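Local coordinates for protein Ceg4 (Legionella pneumophila subsp. pneumophila, PDB 6AOK) that acts as a HAD-like phosphotyrosine phosphatase, an effector that attenuates the activation of eukaryotic MAPK pathways, at residues R161-D166 and E188-R193. Residues are numbered along the deposited sequence; the frame is centred on the assembly and turned at random.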
loop_
_atom_site.group_PDB
_atom_site.type_symbol
_atom_site.label_atom_id
_atom_site.label_comp_id
_atom_site.label_asym_id
_atom_site.label_seq_id
_atom_site.Cartn_x
_atom_site.Cartn_y
_atom_site.Cartn_z
ATOM N N ARG A 161 1.229 17.722 2.556
ATOM C CA ARG A 161 2.245 16.881 1.945
ATOM C C ARG A 161 1.573 15.730 1.220
ATOM O O ARG A 161 0.653 15.115 1.763
ATOM C CB ARG A 161 3.196 16.341 3.011
ATOM C CG ARG A 161 4.438 15.706 2.451
ATOM C CD ARG A 161 5.678 16.194 3.216
ATOM N NE ARG A 161 5.613 17.574 3.694
ATOM C CZ ARG A 161 5.585 18.643 2.907
ATOM N NH1 ARG A 161 5.563 18.483 1.593
ATOM N NH2 ARG A 161 5.547 19.861 3.432
ATOM N N VAL A 162 2.035 15.441 0.003
ATOM C CA VAL A 162 1.560 14.289 -0.757
ATOM C C VAL A 162 2.761 13.414 -1.025
ATOM O O VAL A 162 3.735 13.885 -1.625
ATOM C CB VAL A 162 0.888 14.701 -2.085
ATOM C CG1 VAL A 162 0.414 13.443 -2.851
ATOM C CG2 VAL A 162 -0.266 15.762 -1.833
ATOM N N TYR A 163 2.700 12.143 -0.581
ATOM C CA TYR A 163 3.725 11.132 -0.880
ATOM C C TYR A 163 3.330 10.339 -2.119
ATOM O O TYR A 163 2.158 9.963 -2.274
ATOM C CB TYR A 163 3.883 10.145 0.268
ATOM C CG TYR A 163 4.786 10.702 1.329
ATOM C CD1 TYR A 163 4.328 11.664 2.198
ATOM C CD2 TYR A 163 6.084 10.273 1.451
ATOM C CE1 TYR A 163 5.148 12.173 3.162
ATOM C CE2 TYR A 163 6.908 10.783 2.397
ATOM C CZ TYR A 163 6.436 11.743 3.271
ATOM O OH TYR A 163 7.275 12.299 4.249
ATOM N N ILE A 164 4.311 10.087 -2.994
ATOM C CA ILE A 164 4.133 9.241 -4.176
ATOM C C ILE A 164 5.260 8.228 -4.200
ATOM O O ILE A 164 6.429 8.618 -4.248
ATOM C CB ILE A 164 4.143 10.040 -5.479
ATOM C CG1 ILE A 164 3.173 11.223 -5.361
ATOM C CG2 ILE A 164 3.772 9.105 -6.641
ATOM C CD1 ILE A 164 3.407 12.344 -6.435
ATOM N N LEU A 165 4.911 6.934 -4.155
ATOM C CA LEU A 165 5.912 5.873 -4.084
ATOM C C LEU A 165 5.584 4.853 -5.140
ATOM O O LEU A 165 4.454 4.342 -5.168
ATOM C CB LEU A 165 5.924 5.194 -2.711
ATOM C CG LEU A 165 6.225 6.212 -1.622
ATOM C CD1 LEU A 165 4.936 6.498 -0.888
ATOM C CD2 LEU A 165 7.319 5.751 -0.665
ATOM N N ASP A 166 6.547 4.548 -6.008
ATOM C CA ASP A 166 6.294 3.492 -7.002
ATOM C C ASP A 166 7.622 2.986 -7.550
ATOM O O ASP A 166 8.528 3.778 -7.834
ATOM C CB ASP A 166 5.397 4.001 -8.150
ATOM C CG ASP A 166 4.615 2.891 -8.833
ATOM O OD1 ASP A 166 5.237 1.861 -9.178
ATOM O OD2 ASP A 166 3.368 3.047 -9.055
ATOM N N GLU A 188 5.412 20.466 -1.676
ATOM C CA GLU A 188 4.328 19.695 -1.102
ATOM C C GLU A 188 4.429 18.228 -1.456
ATOM O O GLU A 188 3.818 17.401 -0.780
ATOM C CB GLU A 188 2.989 20.244 -1.575
ATOM C CG GLU A 188 2.603 21.515 -0.866
ATOM C CD GLU A 188 1.613 22.339 -1.656
ATOM O OE1 GLU A 188 1.621 22.271 -2.915
ATOM O OE2 GLU A 188 0.841 23.089 -1.014
ATOM N N ILE A 189 5.224 17.888 -2.457
ATOM C CA ILE A 189 5.306 16.519 -2.972
ATOM C C ILE A 189 6.593 15.862 -2.486
ATOM O O ILE A 189 7.679 16.429 -2.633
ATOM C CB ILE A 189 5.262 16.509 -4.503
ATOM C CG1 ILE A 189 3.962 17.133 -5.008
ATOM C CG2 ILE A 189 5.458 15.082 -5.045
ATOM C CD1 ILE A 189 3.975 17.547 -6.463
ATOM N N ARG A 190 6.476 14.651 -1.950
ATOM C CA ARG A 190 7.623 13.824 -1.602
ATOM C C ARG A 190 7.492 12.582 -2.474
ATOM O O ARG A 190 6.693 11.686 -2.154
ATOM C CB ARG A 190 7.615 13.448 -0.118
ATOM C CG ARG A 190 7.693 14.640 0.867
ATOM C CD ARG A 190 9.092 15.197 0.957
ATOM N NE ARG A 190 9.229 16.148 2.064
ATOM C CZ ARG A 190 8.994 17.461 1.969
ATOM N NH1 ARG A 190 8.611 17.991 0.799
ATOM N NH2 ARG A 190 9.161 18.253 3.038
ATOM N N GLY A 191 8.252 12.534 -3.564
ATOM C CA GLY A 191 8.130 11.465 -4.541
ATOM C C GLY A 191 9.336 10.556 -4.452
ATOM O O GLY A 191 10.481 11.017 -4.398
ATOM N N TYR A 192 9.080 9.246 -4.438
ATOM C CA TYR A 192 10.145 8.260 -4.389
ATOM C C TYR A 192 9.890 7.215 -5.462
ATOM O O TYR A 192 8.883 6.500 -5.423
ATOM C CB TYR A 192 10.222 7.599 -3.010
ATOM C CG TYR A 192 10.400 8.609 -1.928
ATOM C CD1 TYR A 192 11.663 9.132 -1.631
ATOM C CD2 TYR A 192 9.290 9.105 -1.249
ATOM C CE1 TYR A 192 11.832 10.075 -0.675
ATOM C CE2 TYR A 192 9.452 10.084 -0.255
ATOM C CZ TYR A 192 10.731 10.536 0.018
ATOM O OH TYR A 192 10.910 11.483 0.964
ATOM N N ARG A 193 10.826 7.101 -6.363
ATOM C CA ARG A 193 10.827 6.107 -7.427
ATOM C C ARG A 193 12.088 5.291 -7.165
ATOM O O ARG A 193 13.191 5.705 -7.520
ATOM C CB ARG A 193 10.895 6.776 -8.798
ATOM C CG ARG A 193 10.224 5.986 -9.909
ATOM C CD ARG A 193 10.856 4.613 -10.070
ATOM N NE ARG A 193 12.249 4.699 -10.497
ATOM C CZ ARG A 193 13.071 3.658 -10.579
ATOM N NH1 ARG A 193 14.325 3.829 -10.977
ATOM N NH2 ARG A 193 12.642 2.445 -10.262
HETATM O O HOH W 1 9.822 11.813 3.592
#
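In the beta-alpha-beta unit that closes one side of the parallel sheet, strand 161-165 pairs in register with the outermost strand, 189-192, after a crossover through helix 169-180. The ladder starts where Val162 N donates to Glu188 O (2.8 Å) and ends with Asp166 N on Tyr192 O; between them Arg190 bonds twice, its N to Val162 O and its O from Ile164 N, and Tyr192 N meets Ile164 O almost straight, at 2.7 Å.

On the face that carries Tyr163 and Leu165, Arg190 CB sits over the Tyr163 ring in a CH-pi contact, 3.9 Å from its centroid. Tyr163 CE2 meets the edge of the Tyr192 ring at CE2 (3.7 Å), and one water bridges the two hydroxyls. Leu165 CD2 packs against Tyr192 CD2, while helix 201-211 lies against this face.

Strand 161-165 leads into the magnesium site of this HAD-like phosphatase domain, the N-terminal part of Ceg4: Asp166, salt-bridged to Lys144, precedes the metal ligand Asp167 and touches Asp18, another ligand of the magnesium ion.

At the other end, one of two modelled Arg161 conformers lays its guanidinium flat on that of Arg190, planes 16° apart, a stack doubtful to that extent. On the opposite face, that of Val162 and Ile164, Ile164 CD1 meets Ile189 CG2 at 3.7 Å, where Leu176 of helix 169-180 touches Ile164.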